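Local atomic coordinates of vanadium-dependent bromoperoxidase (Corallina officinalis, PDB entry 1QHB), a protein that uses hydrogen peroxide and a bound vanadate cofactor to halogenate organic substrates with bromide, working as a homododecamer stabilised by calcium. Residues Thr131-Gly136 and Ala387-Lys392; Asp138-Ala143 and Val394-Phe399; Gln280-Ala285 and Ile323-Thr328; Arg308-Tyr313 and Ala470-Ser475. One frame throughout, in Å; residues are numbered along the deposited sequence.

Interaction 1 of 4, residues Thr131-Gly136 and Ala387-Lys392; sequences TFDLEG and ATRALK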
loop_
_atom_site.group_PDB
_atom_site.type_symbol
_atom_site.label_atom_id
_atom_site.label_comp_id
_atom_site.label_asym_id
_atom_site.label_seq_id
_atom_site.Cartn_x
_atom_site.Cartn_y
_atom_site.Cartn_z
ATOM N N THR A 131 -27.216 4.739 -12.489
ATOM C CA THR A 131 -26.787 5.707 -11.496
ATOM C C THR A 131 -26.326 5.049 -10.203
ATOM O O THR A 131 -26.987 4.135 -9.740
ATOM C CB THR A 131 -28.034 6.579 -11.156
ATOM O OG1 THR A 131 -28.504 7.151 -12.388
ATOM C CG2 THR A 131 -27.624 7.703 -10.233
ATOM N N PHE A 132 -25.237 5.467 -9.618
ATOM C CA PHE A 132 -24.749 4.964 -8.357
ATOM C C PHE A 132 -25.448 5.688 -7.221
ATOM O O PHE A 132 -26.277 6.582 -7.423
ATOM C CB PHE A 132 -23.236 5.279 -8.239
ATOM C CG PHE A 132 -22.412 4.554 -9.275
ATOM C CD1 PHE A 132 -22.152 3.195 -9.152
ATOM C CD2 PHE A 132 -21.899 5.232 -10.368
ATOM C CE1 PHE A 132 -21.398 2.506 -10.097
ATOM C CE2 PHE A 132 -21.118 4.556 -11.301
ATOM C CZ PHE A 132 -20.861 3.223 -11.174
ATOM N N ASP A 133 -25.108 5.364 -5.989
ATOM C CA ASP A 133 -25.751 6.002 -4.855
ATOM C C ASP A 133 -24.713 5.931 -3.723
ATOM O O ASP A 133 -23.987 4.952 -3.673
ATOM C CB ASP A 133 -27.019 5.297 -4.351
ATOM C CG ASP A 133 -27.933 6.300 -3.653
ATOM O OD1 ASP A 133 -27.738 6.541 -2.466
ATOM O OD2 ASP A 133 -28.834 6.898 -4.311
ATOM N N LEU A 134 -24.753 6.895 -2.824
ATOM C CA LEU A 134 -23.888 6.976 -1.693
ATOM C C LEU A 134 -24.268 6.022 -0.565
ATOM O O LEU A 134 -23.457 5.758 0.352
ATOM C CB LEU A 134 -23.812 8.443 -1.213
ATOM C CG LEU A 134 -23.231 9.450 -2.212
ATOM C CD1 LEU A 134 -23.038 10.807 -1.532
ATOM C CD2 LEU A 134 -21.918 9.013 -2.859
ATOM N N GLU A 135 -25.470 5.446 -0.598
ATOM C CA GLU A 135 -25.815 4.521 0.504
ATOM C C GLU A 135 -26.673 3.394 -0.005
ATOM O O GLU A 135 -27.425 3.567 -0.989
ATOM C CB GLU A 135 -26.513 5.256 1.636
ATOM C CG GLU A 135 -27.898 5.784 1.310
ATOM C CD GLU A 135 -28.598 6.532 2.406
ATOM O OE1 GLU A 135 -28.028 6.743 3.520
ATOM O OE2 GLU A 135 -29.755 6.937 2.170
ATOM N N GLY A 136 -26.636 2.271 0.677
ATOM C CA GLY A 136 -27.453 1.120 0.264
ATOM C C GLY A 136 -26.835 0.305 -0.846
ATOM O O GLY A 136 -25.829 0.658 -1.461
ATOM N N ALA A 387 -36.715 5.932 -0.811
ATOM C CA ALA A 387 -37.453 5.811 -2.062
ATOM C C ALA A 387 -36.634 5.894 -3.323
ATOM O O ALA A 387 -36.845 5.114 -4.262
ATOM C CB ALA A 387 -38.623 6.790 -2.106
ATOM N N THR A 388 -35.711 6.831 -3.459
ATOM C CA THR A 388 -34.941 6.951 -4.709
ATOM C C THR A 388 -33.902 5.866 -4.833
ATOM O O THR A 388 -33.654 5.375 -5.939
ATOM C CB THR A 388 -34.303 8.343 -4.808
ATOM O OG1 THR A 388 -33.690 8.638 -3.532
ATOM C CG2 THR A 388 -35.371 9.366 -5.133
ATOM N N ARG A 389 -33.483 5.257 -3.700
ATOM C CA ARG A 389 -32.527 4.157 -3.784
ATOM C C ARG A 389 -33.256 2.943 -4.355
ATOM O O ARG A 389 -32.693 2.238 -5.193
ATOM C CB ARG A 389 -31.911 3.855 -2.428
ATOM C CG ARG A 389 -30.832 4.823 -2.047
ATOM C CD ARG A 389 -31.319 6.042 -1.283
ATOM N NE ARG A 389 -30.226 7.025 -1.177
ATOM C CZ ARG A 389 -30.426 8.303 -0.851
ATOM N NH1 ARG A 389 -31.634 8.810 -0.625
ATOM N NH2 ARG A 389 -29.343 9.094 -0.770
ATOM N N ALA A 390 -34.464 2.708 -3.874
ATOM C CA ALA A 390 -35.263 1.584 -4.395
ATOM C C ALA A 390 -35.647 1.755 -5.855
ATOM O O ALA A 390 -35.649 0.796 -6.616
ATOM C CB ALA A 390 -36.523 1.455 -3.529
ATOM N N LEU A 391 -35.928 3.010 -6.271
ATOM C CA LEU A 391 -36.330 3.248 -7.659
ATOM C C LEU A 391 -35.161 2.970 -8.604
ATOM O O LEU A 391 -35.388 2.415 -9.691
ATOM C CB LEU A 391 -36.863 4.671 -7.908
ATOM C CG LEU A 391 -38.225 4.996 -7.306
ATOM C CD1 LEU A 391 -38.442 6.510 -7.320
ATOM C CD2 LEU A 391 -39.255 4.261 -8.150
ATOM N N LYS A 392 -33.945 3.293 -8.200
ATOM C CA LYS A 392 -32.790 3.037 -9.036
ATOM C C LYS A 392 -32.672 1.548 -9.282
ATOM O O LYS A 392 -32.505 1.161 -10.441
ATOM C CB LYS A 392 -31.475 3.586 -8.477
ATOM C CG LYS A 392 -31.314 5.111 -8.610
ATOM C CD LYS A 392 -30.150 5.579 -7.745
ATOM C CE LYS A 392 -30.215 7.084 -7.486
ATOM N NZ LYS A 392 -28.884 7.501 -6.915
HETATM O O HOH W 1 -31.032 8.803 -4.122
#
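Asp133 meets Arg389 and Lys392 at once, one carboxylate oxygen to each. OD1 of Asp133 accepts from NE of Arg389 at 2.8 Å. The carboxylate and guanidinium planes stand 70° apart, so this is a single-atom grip and not a flat two-pronged pair. The same OD1 also takes the backbone N of Glu135 at 3.1 Å on its anti lone pair, which makes an Asx turn. OD2 of Asp133 is met on its anti side by NZ of Lys392 at 2.7 Å. The Lys392 chain is extended beyond CG, and this carries NZ past the methyl CG2 of Thr131 to a second acceptor, O of Phe132, at 2.8 Å. Glu135 puts OE2 over one guanidinium face, 3.4 Å from NE of Arg389, an attraction of charge alone; its OE1 is hydrogen-bonded to Gln574. A water over the opposite face links OD2 of Asp133 to OG1 of Thr388. With an asparagine at Asp133, Lys392 would probably lose its carboxylate mate and Arg389 one of its negative partners. Glu385 of a neighbouring subunit adds a salt bridge to NH1 of Arg389. The contact fixes the loop between strand 123-124 and helix 153-167 onto helix 376-402, with helix 553-574 against Arg389 and helix 484-499 on Ala387, Ala390 and Leu391.

Interaction 2 of 4, residues Asp138-Ala143 and Val394-Phe399; sequences DAQSVA and VRYQKF. With PO4 (phosphate ion), chain G.
Gln140 lies over the ring of Tyr396, where a type I beta turn from Asp138 to Ser141 meets helix 376-402. Asp138 starts the turn. Its OD2 accepts the backbone N of Gln140 at 3.1 Å, an Asx turn, and its O takes both N and OG of Ser141. OD1 of Asp138 forms a salt bridge with Arg11 of a neighbouring subunit. Ala139 turns its carbonyl to the helix, and a water joins its O to NE2 of Gln397. Gln140 carries the main contact. Its CG sits 3.6 Å from the centroid of the Tyr396 ring, only 10° off the normal, a CH-pi contact. The amide beyond is stacked, its plane 10° from that of the ring. Its OE1 accepts from the backbone N of Ile3 in a third subunit. Val142 and Ala143 come up beside the amide of Gln397, with NE2 of Gln397 3.7 Å from CA of Ala143. OE1 of Gln397 is hydrogen-bonded to His402. Lys398, on the same helix, belongs to the vanadate site. A phosphate occupies that site in this crystal, and NZ of Lys398 donates to its O4 at 3.0 Å.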
loop_
_atom_site.group_PDB
_atom_site.type_symbol
_atom_site.label_atom_id
_atom_site.label_comp_id
_atom_site.label_asym_id
_atom_site.label_seq_id
_atom_site.Cartn_x
_atom_site.Cartn_y
_atom_site.Cartn_z
ATOM N N ASP A 138 -25.948 -1.273 -4.321
ATOM C CA ASP A 138 -25.912 -0.636 -5.669
ATOM C C ASP A 138 -27.120 -1.165 -6.437
ATOM O O ASP A 138 -27.509 -2.308 -6.274
ATOM C CB ASP A 138 -24.577 -0.887 -6.385
ATOM C CG ASP A 138 -24.570 -0.497 -7.846
ATOM O OD1 ASP A 138 -24.560 0.741 -8.087
ATOM O OD2 ASP A 138 -24.566 -1.276 -8.819
ATOM N N ALA A 139 -27.727 -0.389 -7.305
ATOM C CA ALA A 139 -28.868 -0.751 -8.117
ATOM C C ALA A 139 -28.689 -2.049 -8.889
ATOM O O ALA A 139 -29.674 -2.786 -9.084
ATOM C CB ALA A 139 -29.085 0.343 -9.155
ATOM N N GLN A 140 -27.463 -2.339 -9.358
ATOM C CA GLN A 140 -27.289 -3.544 -10.142
ATOM C C GLN A 140 -26.863 -4.765 -9.346
ATOM O O GLN A 140 -26.558 -5.829 -9.884
ATOM C CB GLN A 140 -26.274 -3.244 -11.270
ATOM C CG GLN A 140 -26.577 -1.995 -12.019
ATOM C CD GLN A 140 -25.793 -1.820 -13.328
ATOM O OE1 GLN A 140 -25.016 -2.717 -13.644
ATOM N NE2 GLN A 140 -25.985 -0.662 -13.990
ATOM N N SER A 141 -26.771 -4.603 -8.025
ATOM C CA SER A 141 -26.249 -5.704 -7.201
ATOM C C SER A 141 -27.366 -6.626 -6.771
ATOM O O SER A 141 -27.065 -7.684 -6.267
ATOM C CB SER A 141 -25.472 -5.167 -5.997
ATOM O OG SER A 141 -26.358 -4.555 -5.054
ATOM N N VAL A 142 -28.617 -6.229 -6.956
ATOM C CA VAL A 142 -29.751 -7.051 -6.518
ATOM C C VAL A 142 -30.525 -7.484 -7.760
ATOM O O VAL A 142 -30.184 -7.031 -8.860
ATOM C CB VAL A 142 -30.652 -6.323 -5.509
ATOM C CG1 VAL A 142 -29.945 -6.090 -4.165
ATOM C CG2 VAL A 142 -31.120 -5.005 -6.083
ATOM N N ALA A 143 -31.439 -8.448 -7.591
ATOM C CA ALA A 143 -32.149 -9.004 -8.730
ATOM C C ALA A 143 -33.610 -9.337 -8.482
ATOM O O ALA A 143 -34.032 -9.669 -7.367
ATOM C CB ALA A 143 -31.477 -10.380 -9.004
ATOM N N VAL A 394 -35.191 -0.695 -9.183
ATOM C CA VAL A 394 -36.260 -1.237 -10.056
ATOM C C VAL A 394 -36.119 -0.716 -11.474
ATOM O O VAL A 394 -36.575 -1.443 -12.391
ATOM C CB VAL A 394 -37.678 -1.000 -9.478
ATOM C CG1 VAL A 394 -38.259 0.332 -9.869
ATOM C CG2 VAL A 394 -38.611 -2.104 -9.924
ATOM N N ARG A 395 -35.504 0.422 -11.703
ATOM C CA ARG A 395 -35.291 0.890 -13.081
ATOM C C ARG A 395 -34.300 0.010 -13.828
ATOM O O ARG A 395 -34.388 -0.276 -14.998
ATOM C CB ARG A 395 -34.835 2.378 -13.074
ATOM C CG ARG A 395 -35.992 3.308 -12.692
ATOM C CD ARG A 395 -36.853 3.653 -13.895
ATOM N NE ARG A 395 -38.236 4.007 -13.488
ATOM C CZ ARG A 395 -38.845 5.083 -13.998
ATOM N NH1 ARG A 395 -38.200 5.873 -14.863
ATOM N NH2 ARG A 395 -40.074 5.400 -13.646
ATOM N N TYR A 396 -33.287 -0.540 -13.172
ATOM C CA TYR A 396 -32.340 -1.458 -13.732
ATOM C C TYR A 396 -33.097 -2.712 -14.162
ATOM O O TYR A 396 -32.894 -3.224 -15.256
ATOM C CB TYR A 396 -31.217 -1.763 -12.740
ATOM C CG TYR A 396 -30.191 -2.710 -13.314
ATOM C CD1 TYR A 396 -29.369 -2.325 -14.382
ATOM C CD2 TYR A 396 -30.056 -3.978 -12.770
ATOM C CE1 TYR A 396 -28.425 -3.218 -14.900
ATOM C CE2 TYR A 396 -29.117 -4.855 -13.291
ATOM C CZ TYR A 396 -28.308 -4.480 -14.343
ATOM O OH TYR A 396 -27.374 -5.391 -14.784
ATOM N N GLN A 397 -33.986 -3.221 -13.343
ATOM C CA GLN A 397 -34.753 -4.410 -13.679
ATOM C C GLN A 397 -35.688 -4.046 -14.830
ATOM O O GLN A 397 -35.775 -4.723 -15.827
ATOM C CB GLN A 397 -35.583 -4.891 -12.474
ATOM C CG GLN A 397 -34.756 -5.416 -11.271
ATOM C CD GLN A 397 -33.848 -6.576 -11.694
ATOM O OE1 GLN A 397 -34.252 -7.573 -12.288
ATOM N NE2 GLN A 397 -32.554 -6.477 -11.421
ATOM N N LYS A 398 -36.457 -2.955 -14.741
ATOM C CA LYS A 398 -37.417 -2.607 -15.761
ATOM C C LYS A 398 -36.784 -2.533 -17.154
ATOM O O LYS A 398 -37.258 -3.142 -18.082
ATOM C CB LYS A 398 -38.076 -1.241 -15.512
ATOM C CG LYS A 398 -39.177 -1.165 -14.502
ATOM C CD LYS A 398 -39.358 0.298 -14.086
ATOM C CE LYS A 398 -40.528 0.427 -13.088
ATOM N NZ LYS A 398 -41.820 0.202 -13.792
ATOM N N PHE A 399 -35.789 -1.663 -17.290
ATOM C CA PHE A 399 -35.228 -1.372 -18.599
ATOM C C PHE A 399 -33.996 -2.168 -19.030
ATOM O O PHE A 399 -33.869 -2.455 -20.229
ATOM C CB PHE A 399 -34.808 0.093 -18.543
ATOM C CG PHE A 399 -35.854 1.119 -18.753
ATOM C CD1 PHE A 399 -36.350 1.396 -20.027
ATOM C CD2 PHE A 399 -36.320 1.877 -17.663
ATOM C CE1 PHE A 399 -37.339 2.383 -20.171
ATOM C CE2 PHE A 399 -37.257 2.873 -17.816
ATOM C CZ PHE A 399 -37.773 3.094 -19.079
HETATM P P PO4 G . -45.270 2.051 -11.866
HETATM O O1 PO4 G . -46.209 1.822 -12.997
HETATM O O2 PO4 G . -45.881 1.687 -10.556
HETATM O O3 PO4 G . -44.860 3.466 -11.861
HETATM O O4 PO4 G . -44.083 1.152 -12.117
HETATM O O HOH W 2 -31.943 -4.255 -9.702
#

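Interaction 3 of 4, residues Gln280-Ala285 and Ile323-Thr328; sequences QRVRIA and IRDLAT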
loop_
_atom_site.group_PDB
_atom_site.type_symbol
_atom_site.label_atom_id
_atom_site.label_comp_id
_atom_site.label_asym_id
_atom_site.label_seq_id
_atom_site.Cartn_x
_atom_site.Cartn_y
_atom_site.Cartn_z
ATOM N N GLN A 280 -58.064 12.440 4.026
ATOM C CA GLN A 280 -57.949 11.191 3.353
ATOM C C GLN A 280 -58.923 11.054 2.173
ATOM O O GLN A 280 -58.883 10.043 1.442
ATOM C CB GLN A 280 -58.246 10.008 4.307
ATOM C CG GLN A 280 -57.274 9.891 5.466
ATOM C CD GLN A 280 -56.057 9.039 5.117
ATOM O OE1 GLN A 280 -55.520 9.151 4.004
ATOM N NE2 GLN A 280 -55.666 8.190 6.085
ATOM N N ARG A 281 -59.800 12.028 1.956
ATOM C CA ARG A 281 -60.793 11.898 0.888
ATOM C C ARG A 281 -60.131 12.106 -0.469
ATOM O O ARG A 281 -59.395 13.091 -0.604
ATOM C CB ARG A 281 -61.925 12.921 1.117
ATOM C CG ARG A 281 -62.735 12.638 2.374
ATOM C CD ARG A 281 -64.024 13.448 2.427
ATOM N NE ARG A 281 -65.051 12.709 3.176
ATOM C CZ ARG A 281 -65.092 12.618 4.511
ATOM N NH1 ARG A 281 -64.252 13.284 5.305
ATOM N NH2 ARG A 281 -66.037 11.917 5.100
ATOM N N VAL A 282 -60.360 11.187 -1.396
ATOM C CA VAL A 282 -59.764 11.238 -2.713
ATOM C C VAL A 282 -60.692 11.819 -3.763
ATOM O O VAL A 282 -61.927 11.770 -3.683
ATOM C CB VAL A 282 -59.417 9.763 -3.122
ATOM C CG1 VAL A 282 -60.717 8.951 -3.261
ATOM C CG2 VAL A 282 -58.615 9.695 -4.414
ATOM N N ARG A 283 -60.116 12.403 -4.827
ATOM C CA ARG A 283 -60.867 12.939 -5.946
ATOM C C ARG A 283 -61.639 11.809 -6.599
ATOM O O ARG A 283 -61.220 10.646 -6.547
ATOM C CB ARG A 283 -59.965 13.688 -6.930
ATOM C CG ARG A 283 -59.363 14.940 -6.330
ATOM C CD ARG A 283 -60.321 15.867 -5.642
ATOM N NE ARG A 283 -59.738 17.153 -5.315
ATOM C CZ ARG A 283 -60.377 18.081 -4.603
ATOM N NH1 ARG A 283 -61.601 17.894 -4.137
ATOM N NH2 ARG A 283 -59.808 19.261 -4.356
ATOM N N ILE A 284 -62.812 12.150 -7.180
ATOM C CA ILE A 284 -63.674 11.112 -7.715
ATOM C C ILE A 284 -63.697 11.046 -9.221
ATOM O O ILE A 284 -64.380 11.931 -9.820
ATOM C CB ILE A 284 -65.141 11.372 -7.235
ATOM C CG1 ILE A 284 -65.192 11.414 -5.716
ATOM C CG2 ILE A 284 -66.093 10.300 -7.765
ATOM C CD1 ILE A 284 -66.292 12.361 -5.211
ATOM N N ALA A 285 -63.046 10.033 -9.779
ATOM C CA ALA A 285 -63.078 9.900 -11.236
ATOM C C ALA A 285 -64.476 9.429 -11.660
ATOM O O ALA A 285 -65.074 8.572 -10.999
ATOM C CB ALA A 285 -62.053 8.859 -11.722
ATOM N N ILE A 323 -63.273 0.261 -6.186
ATOM C CA ILE A 323 -61.998 -0.142 -6.785
ATOM C C ILE A 323 -61.429 1.002 -7.611
ATOM O O ILE A 323 -60.241 1.304 -7.492
ATOM C CB ILE A 323 -62.236 -1.403 -7.626
ATOM C CG1 ILE A 323 -62.432 -2.561 -6.624
ATOM C CG2 ILE A 323 -61.094 -1.695 -8.583
ATOM C CD1 ILE A 323 -62.727 -3.866 -7.291
ATOM N N ARG A 324 -62.269 1.763 -8.312
ATOM C CA ARG A 324 -61.817 2.868 -9.152
ATOM C C ARG A 324 -61.156 3.915 -8.289
ATOM O O ARG A 324 -60.120 4.496 -8.701
ATOM C CB ARG A 324 -62.977 3.461 -9.968
ATOM C CG ARG A 324 -62.531 4.448 -11.055
ATOM C CD ARG A 324 -63.685 4.966 -11.924
ATOM N NE ARG A 324 -64.379 3.877 -12.670
ATOM C CZ ARG A 324 -63.906 3.321 -13.776
ATOM N NH1 ARG A 324 -62.744 3.724 -14.301
ATOM N NH2 ARG A 324 -64.568 2.347 -14.393
ATOM N N ASP A 325 -61.714 4.245 -7.124
ATOM C CA ASP A 325 -61.078 5.258 -6.290
ATOM C C ASP A 325 -59.661 4.838 -5.873
ATOM O O ASP A 325 -58.853 5.738 -5.618
ATOM C CB ASP A 325 -61.909 5.551 -5.058
ATOM C CG ASP A 325 -63.297 6.135 -5.344
ATOM O OD1 ASP A 325 -63.525 6.691 -6.412
ATOM O OD2 ASP A 325 -64.169 6.032 -4.438
ATOM N N LEU A 326 -59.384 3.568 -5.605
ATOM C CA LEU A 326 -58.036 3.153 -5.233
ATOM C C LEU A 326 -57.170 3.335 -6.460
ATOM O O LEU A 326 -56.076 3.879 -6.351
ATOM C CB LEU A 326 -58.007 1.713 -4.682
ATOM C CG LEU A 326 -56.668 1.264 -4.119
ATOM C CD1 LEU A 326 -56.167 2.238 -3.045
ATOM C CD2 LEU A 326 -56.699 -0.174 -3.611
ATOM N N ALA A 327 -57.633 3.024 -7.677
ATOM C CA ALA A 327 -56.879 3.335 -8.901
ATOM C C ALA A 327 -56.605 4.818 -8.995
ATOM O O ALA A 327 -55.462 5.300 -9.252
ATOM C CB ALA A 327 -57.684 2.878 -10.120
ATOM N N THR A 328 -57.585 5.673 -8.761
ATOM C CA THR A 328 -57.353 7.122 -8.819
ATOM C C THR A 328 -56.298 7.540 -7.788
ATOM O O THR A 328 -55.490 8.465 -7.999
ATOM C CB THR A 328 -58.633 7.946 -8.523
ATOM O OG1 THR A 328 -59.604 7.540 -9.506
ATOM C CG2 THR A 328 -58.440 9.463 -8.598
HETATM O O HOH W 3 -61.946 7.987 -7.911
HETATM O O HOH W 4 -64.703 6.576 -9.054
#
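The side chains of Val282 and Ala285 and the CG2 methyl of Thr328 form the closer-packed part of this contact between a strand and a helix. Strand 276-285 is the middle strand of a three-stranded antiparallel sheet, and helix 323-332 lies against it. The short segments 282-285 and 323-328 approach to 8.1 Å between axes, at 118° between their N-to-C directions. CB of Ala285 touches OG1 of Thr328 at 3.6 Å. The methyl CG2 of Thr328 rests 3.7 Å from O of Arg283. It stands anti to its own backbone N, and this also brings it alongside CG2 of Val282. The other branch of Val282, CG1, meets CB of Asp325 at 4.0 Å. At the other end of the contact, CD of Arg324 passes near O of Ala285.

The wet part is looser. Here two waters bridge the carboxylate of Asp325 and the strand backbone. One touches O of Arg283, N of Ala285, OG1 of Thr328 and OD1 of Asp325. The second is hydrogen-bonded to O of Ala285 (2.8 Å) and to OD1 of Asp325. OD2 of Asp325 is held by a salt bridge to Arg318, which probably limits the turning of the carboxylate. The guanidinium of Arg324 pairs with Asp290 and Asp170, and that of Arg283 leads away to Asp265 of a neighbouring subunit. The chemistry is therefore divided: small side chains and methyls allow the close approach, partly against oxygen atoms, and polar groups of the two segments are joined through two bridging waters.

Interaction 4 of 4, residues Arg308-Tyr313 and Ala470-Ser475; sequences RGFESY and AFAEGS
Residues 308-311 and 470-473 run in roughly opposite directions, 147° apart, and the second segment folds into a type I beta turn from Phe471 to Gly474. Glu311 is the polar link. Its OE2 accepts the backbone N of Ala472 at 2.7 Å in a nearly straight bond (169°), with the N-H coming from above the carboxylate plane. The side chain bends at chi2 (96°), and this lays OE2 over CA of Phe471 at 3.3 Å. A water accepts from N of Gly309 and is hydrogen-bonded to OE1 of Glu311 and OE1 of Glu473. The two acids lie close, with OE2 of Glu311 3.5 Å from OE1 of Glu473, which may raise the proton affinity of one of them. An alanine at Glu311 is likely to leave N of Ala472 without its acceptor and the water with one anchor fewer. CB of Phe310 packs on CB of Ala472 at 3.6 Å, and the methyl lies at the ring edge. The side chains of Arg308 and Glu473 cross at about a right angle, CG to CG 3.9 Å. OE2 of Glu473 bonds to His331, whose ring stacks on Phe471. Phe471 also packs on Arg545 of the vanadate site. The contact joins the loops before strand 313-318 and helix 484-499, beside helices 323-332 and 530-548.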
loop_
_atom_site.group_PDB
_atom_site.type_symbol
_atom_site.label_atom_id
_atom_site.label_comp_id
_atom_site.label_asym_id
_atom_site.label_seq_id
_atom_site.Cartn_x
_atom_site.Cartn_y
_atom_site.Cartn_z
ATOM N N ARG A 308 -52.297 12.293 -21.305
ATOM C CA ARG A 308 -52.315 12.608 -19.899
ATOM C C ARG A 308 -53.236 13.773 -19.588
ATOM O O ARG A 308 -53.138 14.865 -20.165
ATOM C CB ARG A 308 -50.892 12.943 -19.349
ATOM C CG ARG A 308 -50.047 11.673 -19.281
ATOM C CD ARG A 308 -48.594 11.912 -18.888
ATOM N NE ARG A 308 -47.877 12.674 -19.905
ATOM C CZ ARG A 308 -46.631 13.074 -19.854
ATOM N NH1 ARG A 308 -45.874 12.834 -18.789
ATOM N NH2 ARG A 308 -46.142 13.780 -20.887
ATOM N N GLY A 309 -54.063 13.639 -18.549
ATOM C CA GLY A 309 -54.872 14.745 -18.091
ATOM C C GLY A 309 -56.232 14.733 -18.710
ATOM O O GLY A 309 -56.962 15.691 -18.505
ATOM N N PHE A 310 -56.555 13.705 -19.484
ATOM C CA PHE A 310 -57.851 13.614 -20.147
ATOM C C PHE A 310 -58.995 13.074 -19.306
ATOM O O PHE A 310 -60.164 13.093 -19.715
ATOM C CB PHE A 310 -57.669 12.748 -21.387
ATOM C CG PHE A 310 -58.792 12.822 -22.405
ATOM C CD1 PHE A 310 -59.094 13.984 -23.078
ATOM C CD2 PHE A 310 -59.469 11.661 -22.736
ATOM C CE1 PHE A 310 -60.089 14.010 -24.037
ATOM C CE2 PHE A 310 -60.478 11.659 -23.701
ATOM C CZ PHE A 310 -60.775 12.862 -24.317
ATOM N N GLU A 311 -58.796 12.574 -18.092
ATOM C CA GLU A 311 -59.903 12.116 -17.283
ATOM C C GLU A 311 -60.861 13.195 -16.796
ATOM O O GLU A 311 -60.515 14.351 -16.585
ATOM C CB GLU A 311 -59.345 11.386 -16.047
ATOM C CG GLU A 311 -58.643 10.114 -16.488
ATOM C CD GLU A 311 -57.138 10.367 -16.635
ATOM O OE1 GLU A 311 -56.670 11.508 -16.516
ATOM O OE2 GLU A 311 -56.439 9.349 -16.874
ATOM N N SER A 312 -62.096 12.758 -16.503
ATOM C CA SER A 312 -63.076 13.702 -15.945
ATOM C C SER A 312 -63.437 13.167 -14.560
ATOM O O SER A 312 -63.302 11.973 -14.327
ATOM C CB SER A 312 -64.395 13.827 -16.661
ATOM O OG SER A 312 -64.865 12.469 -16.891
ATOM N N TYR A 313 -63.767 14.090 -13.688
ATOM C CA TYR A 313 -64.028 13.849 -12.277
ATOM C C TYR A 313 -65.375 14.457 -11.894
ATOM O O TYR A 313 -65.891 15.363 -12.542
ATOM C CB TYR A 313 -62.944 14.582 -11.386
ATOM C CG TYR A 313 -61.573 14.003 -11.701
ATOM C CD1 TYR A 313 -60.805 14.464 -12.781
ATOM C CD2 TYR A 313 -61.106 12.908 -10.951
ATOM C CE1 TYR A 313 -59.590 13.868 -13.105
ATOM C CE2 TYR A 313 -59.902 12.336 -11.291
ATOM C CZ TYR A 313 -59.146 12.806 -12.344
ATOM O OH TYR A 313 -57.973 12.163 -12.604
ATOM N N ALA A 470 -58.006 2.359 -16.491
ATOM C CA ALA A 470 -58.629 3.384 -15.662
ATOM C C ALA A 470 -58.058 4.758 -16.014
ATOM O O ALA A 470 -58.676 5.783 -15.672
ATOM C CB ALA A 470 -58.479 3.199 -14.172
ATOM N N PHE A 471 -56.922 4.791 -16.692
ATOM C CA PHE A 471 -56.212 6.042 -16.978
ATOM C C PHE A 471 -56.222 6.294 -18.471
ATOM O O PHE A 471 -56.011 5.382 -19.247
ATOM C CB PHE A 471 -54.786 5.964 -16.468
ATOM C CG PHE A 471 -54.496 5.574 -15.053
ATOM C CD1 PHE A 471 -55.381 5.785 -14.016
ATOM C CD2 PHE A 471 -53.260 4.990 -14.747
ATOM C CE1 PHE A 471 -55.064 5.449 -12.715
ATOM C CE2 PHE A 471 -52.922 4.649 -13.439
ATOM C CZ PHE A 471 -53.833 4.880 -12.418
ATOM N N ALA A 472 -56.395 7.547 -18.891
ATOM C CA ALA A 472 -56.508 7.847 -20.314
ATOM C C ALA A 472 -55.251 7.508 -21.083
ATOM O O ALA A 472 -55.340 7.124 -22.265
ATOM C CB ALA A 472 -56.847 9.317 -20.520
ATOM N N GLU A 473 -54.088 7.742 -20.479
ATOM C CA GLU A 473 -52.825 7.428 -21.143
ATOM C C GLU A 473 -52.404 5.984 -20.925
ATOM O O GLU A 473 -51.358 5.593 -21.456
ATOM C CB GLU A 473 -51.682 8.324 -20.574
ATOM C CG GLU A 473 -51.205 7.989 -19.170
ATOM C CD GLU A 473 -52.074 8.539 -18.043
ATOM O OE1 GLU A 473 -53.234 8.982 -18.263
ATOM O OE2 GLU A 473 -51.613 8.540 -16.878
ATOM N N GLY A 474 -53.164 5.191 -20.155
ATOM C CA GLY A 474 -52.702 3.827 -19.850
ATOM C C GLY A 474 -51.486 3.900 -18.894
ATOM O O GLY A 474 -51.355 4.721 -17.975
ATOM N N SER A 475 -50.565 2.957 -19.076
ATOM C CA SER A 475 -49.418 2.888 -18.193
ATOM C C SER A 475 -48.436 4.014 -18.465
ATOM O O SER A 475 -48.420 4.571 -19.550
ATOM C CB SER A 475 -48.630 1.597 -18.449
ATOM O OG SER A 475 -47.961 1.798 -19.679
HETATM O O HOH W 5 -53.881 11.171 -17.177
#

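How the interactions relate
The four contacts fall into two touching pairs. Interactions 1 and 2 share helix 376-402, and their centres are 10 Å apart. Interactions 3 and 4 have centres 13 Å apart. There Ala327 O comes within 3.5 Å of Phe471 CE1, and Ile284 O within 3.4 Å of Tyr313 CB. Interactions 1 and 3 lie on opposite sides of the chain's centre, about 30 Å apart between centres. The vanadate site is near several contacts. Interaction 2 supplies Lys398. In interaction 4 the side chain of Phe471 lies about 4 Å from that of Arg545, which also binds the phosphate. The side chains of Lys392 and Thr328 are each about 10 Å from those of Lys398 and Arg545 respectively. All four contacts touch a neighbouring subunit.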